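Local coordinates for protein cellobiose 2-epimerase (PDB 3VW5) that catalyses the reversible epimerization of cellobiose to 4-O-beta-D-glucopyranosyl-D-mannose, using an (alpha/alpha)6 barrel fold, at residues Y152-D157 with V163-L168; L168-L173 with K225-T230. The protein carries 2 engineered substitutions. One frame throughout, in Å; residues are numbered along the deposited sequence.

Contact 1 (Y152-D157 with V163-L168); sequences YREAFD and VDNEAL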
loop_
_atom_site.group_PDB
_atom_site.type_symbol
_atom_site.label_atom_id
_atom_site.label_comp_id
_atom_site.label_asym_id
_atom_site.label_seq_id
_atom_site.Cartn_x
_atom_site.Cartn_y
_atom_site.Cartn_z
ATOM N N TYR A 152 -15.491 -1.932 -10.684
ATOM C CA TYR A 152 -14.292 -1.555 -11.411
ATOM C C TYR A 152 -13.627 -2.744 -12.098
ATOM O O TYR A 152 -13.532 -3.828 -11.520
ATOM C CB TYR A 152 -13.291 -0.890 -10.453
ATOM C CG TYR A 152 -13.808 0.388 -9.836
ATOM C CD1 TYR A 152 -13.648 1.612 -10.491
ATOM C CD2 TYR A 152 -14.474 0.378 -8.614
ATOM C CE1 TYR A 152 -14.135 2.789 -9.943
ATOM C CE2 TYR A 152 -14.963 1.561 -8.054
ATOM C CZ TYR A 152 -14.788 2.757 -8.731
ATOM O OH TYR A 152 -15.255 3.929 -8.200
ATOM N N ARG A 153 -13.165 -2.534 -13.330
ATOM C CA ARG A 153 -12.273 -3.478 -14.000
ATOM C C ARG A 153 -10.832 -3.009 -13.856
ATOM O O ARG A 153 -10.583 -1.826 -13.674
ATOM C CB ARG A 153 -12.653 -3.614 -15.467
ATOM C CG ARG A 153 -13.927 -4.378 -15.654
ATOM C CD ARG A 153 -14.198 -4.616 -17.107
ATOM N NE ARG A 153 -15.443 -5.354 -17.288
ATOM C CZ ARG A 153 -15.914 -5.738 -18.470
ATOM N NH1 ARG A 153 -15.231 -5.458 -19.581
ATOM N NH2 ARG A 153 -17.060 -6.406 -18.542
ATOM N N GLU A 154 -9.877 -3.924 -13.963
ATOM C CA GLU A 154 -8.528 -3.648 -13.456
ATOM C C GLU A 154 -7.373 -3.433 -14.443
ATOM O O GLU A 154 -6.473 -2.648 -14.161
ATOM C CB GLU A 154 -8.159 -4.711 -12.422
ATOM C CG GLU A 154 -9.257 -4.857 -11.387
ATOM C CD GLU A 154 -8.793 -5.526 -10.121
ATOM O OE1 GLU A 154 -9.617 -5.620 -9.176
ATOM O OE2 GLU A 154 -7.612 -5.954 -10.064
ATOM N N ALA A 155 -7.387 -4.102 -15.588
ATOM C CA ALA A 155 -6.234 -4.040 -16.478
ATOM C C ALA A 155 -6.597 -3.725 -17.922
ATOM O O ALA A 155 -7.471 -4.356 -18.500
ATOM C CB ALA A 155 -5.422 -5.343 -16.400
ATOM N N PHE A 156 -5.901 -2.751 -18.497
ATOM C CA PHE A 156 -6.171 -2.278 -19.848
ATOM C C PHE A 156 -4.853 -1.946 -20.507
ATOM O O PHE A 156 -3.836 -1.782 -19.820
ATOM C CB PHE A 156 -7.019 -1.004 -19.814
ATOM C CG PHE A 156 -8.176 -1.089 -18.887
ATOM C CD1 PHE A 156 -9.412 -1.523 -19.344
ATOM C CD2 PHE A 156 -8.029 -0.771 -17.542
ATOM C CE1 PHE A 156 -10.488 -1.621 -18.473
ATOM C CE2 PHE A 156 -9.095 -0.887 -16.672
ATOM C CZ PHE A 156 -10.327 -1.304 -17.138
ATOM N N ASP A 157 -4.873 -1.847 -21.834
ATOM C CA ASP A 157 -3.756 -1.256 -22.556
ATOM C C ASP A 157 -3.884 0.259 -22.509
ATOM O O ASP A 157 -4.873 0.784 -21.990
ATOM C CB ASP A 157 -3.623 -1.790 -23.995
ATOM C CG ASP A 157 -4.782 -1.392 -24.906
ATOM O OD1 ASP A 157 -5.609 -0.517 -24.551
ATOM O OD2 ASP A 157 -4.852 -1.967 -26.011
ATOM N N VAL A 163 -7.356 -6.111 -21.147
ATOM C CA VAL A 163 -6.373 -7.209 -21.203
ATOM C C VAL A 163 -6.382 -8.083 -19.938
ATOM O O VAL A 163 -7.101 -7.797 -18.977
ATOM C CB VAL A 163 -4.912 -6.715 -21.389
ATOM C CG1 VAL A 163 -4.097 -7.803 -22.103
ATOM C CG2 VAL A 163 -4.858 -5.412 -22.155
ATOM N N ASP A 164 -5.556 -9.129 -19.929
ATOM C CA ASP A 164 -5.437 -10.023 -18.764
ATOM C C ASP A 164 -4.857 -9.319 -17.538
ATOM O O ASP A 164 -3.859 -8.602 -17.629
ATOM C CB ASP A 164 -4.577 -11.250 -19.088
ATOM C CG ASP A 164 -5.215 -12.160 -20.134
ATOM O OD1 ASP A 164 -6.436 -12.434 -20.043
ATOM O OD2 ASP A 164 -4.486 -12.597 -21.049
ATOM N N ASN A 165 -5.474 -9.550 -16.389
ATOM C CA ASN A 165 -5.009 -8.973 -15.141
ATOM C C ASN A 165 -3.813 -9.748 -14.538
ATOM O O ASN A 165 -3.879 -10.250 -13.409
ATOM C CB ASN A 165 -6.183 -8.900 -14.161
ATOM C CG ASN A 165 -5.942 -7.937 -13.006
ATOM O OD1 ASN A 165 -4.800 -7.581 -12.694
ATOM N ND2 ASN A 165 -7.030 -7.519 -12.356
ATOM N N GLU A 166 -2.740 -9.874 -15.317
ATOM C CA GLU A 166 -1.435 -10.278 -14.802
ATOM C C GLU A 166 -0.972 -9.138 -13.918
ATOM O O GLU A 166 -1.477 -8.022 -14.049
ATOM C CB GLU A 166 -0.445 -10.423 -15.963
ATOM C CG GLU A 166 -0.194 -11.852 -16.436
ATOM C CD GLU A 166 0.261 -11.928 -17.898
ATOM O OE1 GLU A 166 1.167 -11.143 -18.303
ATOM O OE2 GLU A 166 -0.298 -12.777 -18.646
ATOM N N ALA A 167 -0.026 -9.391 -13.025
ATOM C CA ALA A 167 0.537 -8.308 -12.200
ATOM C C ALA A 167 -0.137 -8.183 -10.840
ATOM O O ALA A 167 0.507 -7.815 -9.851
ATOM C CB ALA A 167 0.494 -6.954 -12.928
ATOM N N LEU A 168 -1.438 -8.459 -10.796
ATOM C CA LEU A 168 -2.127 -8.653 -9.524
ATOM C C LEU A 168 -2.435 -10.141 -9.273
ATOM O O LEU A 168 -2.744 -10.530 -8.141
ATOM C CB LEU A 168 -3.407 -7.805 -9.442
ATOM C CG LEU A 168 -3.252 -6.288 -9.230
ATOM C CD1 LEU A 168 -4.518 -5.703 -8.565
ATOM C CD2 LEU A 168 -1.992 -5.929 -8.433
#
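Glu154 and Ala155, at the end of strand 151-156, meet the returning loop 163-168 on the rim of the (alpha/alpha)6 barrel. Five residues without helix or strand separate the two segments, and the loop runs back along the strand without becoming a regular strand itself.

The polar part of the contact lies between Glu154 and Asn165. Asn165 sits at the centre of an inverse gamma turn, and its CG stands anti to the backbone N (chi1 -162°), which carries the amide toward the carboxylate. Asn165 ND2 donates to Glu154 OE2 at 2.8 Å. The acceptor lies nearly in the amide plane, yet the donor comes from above the carboxylate, 45° out of its plane; the two flat groups are turned 64° apart. An asparagine suits this buried place because its amide can donate and accept at once: ND2 also reaches Asp176 O, and OD1 takes a bond from His108. The extended chain of Glu154 meanwhile brings OE1 to the backbone N of Thr178, so a single carboxylate joins the loop residue Asn165 to strand 177-178.

Van der Waals contact accompanies these bonds. The small methyl of Ala155 lets the backbones come close, its CB lying 3.8 Å from Asp164 O and 3.9 Å from Asn165 CA. Leu168 lies beside the Glu154 carboxylate, with CD1 as its nearest atom, and its side chain also touches Asn180 and His108. At the exposed end, Val163 lays CG2 along the backbone, 3.6 Å from Asp157 N.

One backbone bond joins the segments: Val163 N gives its hydrogen to Ala155 O over 3.2 Å.

Contact 2 (L168-L173 with K225-T230); sequences LSENGL and KVFFDT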
loop_
_atom_site.group_PDB
_atom_site.type_symbol
_atom_site.label_atom_id
_atom_site.label_comp_id
_atom_site.label_asym_id
_atom_site.label_seq_id
_atom_site.Cartn_x
_atom_site.Cartn_y
_atom_site.Cartn_z
ATOM N N LEU A 168 -1.438 -8.459 -10.796
ATOM C CA LEU A 168 -2.127 -8.653 -9.524
ATOM C C LEU A 168 -2.435 -10.141 -9.273
ATOM O O LEU A 168 -2.744 -10.530 -8.141
ATOM C CB LEU A 168 -3.407 -7.805 -9.442
ATOM C CG LEU A 168 -3.252 -6.288 -9.230
ATOM C CD1 LEU A 168 -4.518 -5.703 -8.565
ATOM C CD2 LEU A 168 -1.992 -5.929 -8.433
ATOM N N SER A 169 -2.332 -10.961 -10.320
ATOM C CA SER A 169 -2.565 -12.394 -10.179
ATOM C C SER A 169 -1.467 -13.045 -9.339
ATOM O O SER A 169 -0.347 -12.527 -9.262
ATOM C CB SER A 169 -2.680 -13.078 -11.545
ATOM O OG SER A 169 -1.554 -13.919 -11.803
ATOM N N GLU A 170 -1.793 -14.183 -8.723
ATOM C CA GLU A 170 -0.895 -14.831 -7.766
ATOM C C GLU A 170 -0.359 -16.153 -8.279
ATOM O O GLU A 170 0.867 -16.345 -8.341
ATOM C CB GLU A 170 -1.592 -15.047 -6.425
ATOM C CG GLU A 170 -0.986 -14.242 -5.286
ATOM C CD GLU A 170 -0.359 -15.127 -4.221
ATOM O OE1 GLU A 170 -0.805 -16.303 -4.070
ATOM O OE2 GLU A 170 0.599 -14.657 -3.550
ATOM N N ASN A 171 -1.260 -17.072 -8.634
ATOM C CA ASN A 171 -0.818 -18.309 -9.286
ATOM C C ASN A 171 -0.874 -18.156 -10.803
ATOM O O ASN A 171 -0.180 -17.302 -11.381
ATOM C CB ASN A 171 -1.639 -19.524 -8.833
ATOM C CG ASN A 171 -1.381 -19.891 -7.377
ATOM O OD1 ASN A 171 -0.344 -19.533 -6.800
ATOM N ND2 ASN A 171 -2.327 -20.608 -6.773
ATOM N N GLY A 172 -1.696 -18.983 -11.443
ATOM C CA GLY A 172 -1.983 -18.814 -12.859
ATOM C C GLY A 172 -3.323 -18.121 -13.066
ATOM O O GLY A 172 -3.908 -18.169 -14.163
ATOM N N LEU A 173 -3.782 -17.452 -12.004
ATOM C CA LEU A 173 -5.180 -17.024 -11.847
ATOM C C LEU A 173 -5.649 -15.889 -12.774
ATOM O O LEU A 173 -6.591 -16.056 -13.549
ATOM C CB LEU A 173 -5.451 -16.673 -10.369
ATOM C CG LEU A 173 -6.102 -17.748 -9.483
ATOM C CD1 LEU A 173 -5.712 -19.126 -9.947
ATOM C CD2 LEU A 173 -5.738 -17.563 -8.002
ATOM N N LYS A 225 -12.251 -12.365 0.625
ATOM C CA LYS A 225 -11.953 -13.059 -0.619
ATOM C C LYS A 225 -10.934 -12.230 -1.410
ATOM O O LYS A 225 -10.843 -11.010 -1.232
ATOM C CB LYS A 225 -13.227 -13.285 -1.422
ATOM C CG LYS A 225 -14.243 -14.167 -0.731
ATOM C CD LYS A 225 -15.576 -14.120 -1.466
ATOM C CE LYS A 225 -16.746 -14.437 -0.542
ATOM N NZ LYS A 225 -17.043 -13.343 0.439
ATOM N N VAL A 226 -10.179 -12.875 -2.294
ATOM C CA VAL A 226 -9.071 -12.191 -2.964
ATOM C C VAL A 226 -9.306 -11.955 -4.459
ATOM O O VAL A 226 -9.126 -10.844 -4.942
ATOM C CB VAL A 226 -7.723 -12.930 -2.748
ATOM C CG1 VAL A 226 -6.587 -12.207 -3.453
ATOM C CG2 VAL A 226 -7.429 -13.087 -1.259
ATOM N N PHE A 227 -9.692 -13.001 -5.183
ATOM C CA PHE A 227 -9.833 -12.954 -6.644
ATOM C C PHE A 227 -11.254 -13.290 -7.115
ATOM O O PHE A 227 -11.919 -14.173 -6.557
ATOM C CB PHE A 227 -8.827 -13.891 -7.326
ATOM C CG PHE A 227 -7.393 -13.540 -7.062
ATOM C CD1 PHE A 227 -6.854 -12.349 -7.545
ATOM C CD2 PHE A 227 -6.572 -14.394 -6.340
ATOM C CE1 PHE A 227 -5.526 -12.015 -7.312
ATOM C CE2 PHE A 227 -5.241 -14.068 -6.103
ATOM C CZ PHE A 227 -4.716 -12.874 -6.590
ATOM N N PHE A 228 -11.706 -12.580 -8.146
ATOM C CA PHE A 228 -13.054 -12.767 -8.674
ATOM C C PHE A 228 -13.080 -12.739 -10.193
ATOM O O PHE A 228 -12.181 -12.200 -10.833
ATOM C CB PHE A 228 -14.033 -11.695 -8.166
ATOM C CG PHE A 228 -13.899 -11.373 -6.714
ATOM C CD1 PHE A 228 -14.774 -11.914 -5.789
ATOM C CD2 PHE A 228 -12.904 -10.494 -6.273
ATOM C CE1 PHE A 228 -14.653 -11.601 -4.441
ATOM C CE2 PHE A 228 -12.771 -10.188 -4.949
ATOM C CZ PHE A 228 -13.648 -10.733 -4.025
ATOM N N ASP A 229 -14.139 -13.310 -10.758
ATOM C CA ASP A 229 -14.452 -13.128 -12.171
ATOM C C ASP A 229 -15.391 -11.931 -12.405
ATOM O O ASP A 229 -15.737 -11.185 -11.476
ATOM C CB ASP A 229 -15.057 -14.401 -12.772
ATOM C CG ASP A 229 -16.248 -14.928 -11.976
ATOM O OD1 ASP A 229 -16.938 -14.135 -11.283
ATOM O OD2 ASP A 229 -16.493 -16.155 -12.048
ATOM N N THR A 230 -15.808 -11.768 -13.658
ATOM C CA THR A 230 -16.578 -10.602 -14.056
ATOM C C THR A 230 -17.959 -10.603 -13.414
ATOM O O THR A 230 -18.681 -9.620 -13.492
ATOM C CB THR A 230 -16.665 -10.495 -15.580
ATOM O OG1 THR A 230 -16.764 -11.810 -16.127
ATOM C CG2 THR A 230 -15.399 -9.857 -16.138
#
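Phe227 reaches from strand 223-228 of the barrel rim into the curve of loop 168-173, and it makes every contact between the two segments. Its CG stands anti to the carbonyl carbon (chi1 -62°), which sends the ring toward the loop.

The tightly packed part joins two buried residues, Phe227 and Leu168. Leu168 O meets the ring at its edge, near the ring plane, 3.3 Å from Phe227 CE1. Val226, the preceding residue, sets its CG1 over the centre of one ring face, and Thr178 and Ile238 add further walls. A large flat aromatic suits this place, since it can meet backbone at its rim and aliphatic groups over its face.

Toward solvent the partners are more exposed. Ser169 and Leu173 are partly so: Ser169 CA lies obliquely to the ring, and Leu173 CD2 is 3.7 Å from Phe227 CD2. Exposed Glu170 sets its CB 3.8 Å from Phe227 CE2, and the chain then bends at chi2 and takes the carboxylate away from the ring.

No hydrogen bond crosses the contact. Cohesion therefore rests on dispersion and burial of the ring, perhaps with a modest electrostatic gain where the carbonyl oxygen faces the weakly positive C-H edge.

Overall arrangement
Contact 1 closes just before contact 2 opens, and Leu168 belongs to both, so one loop between strands 151-156 and 177-178 is fastened first to the strand it left and then to strand 223-228. Their centres lie 11 Å apart on the same side of the chain's centre. Contact 1 is mostly buried and local in sequence, and depends on directed polar bonds with van der Waals contact round Ala155 and Val163. Contact 2 is only partly buried and joins segments 52 residues apart at their closest ends, with helices 179-196 and 199-216 between them; it relies on a single aromatic. Together they link the loop to strands of two different antiparallel sheets.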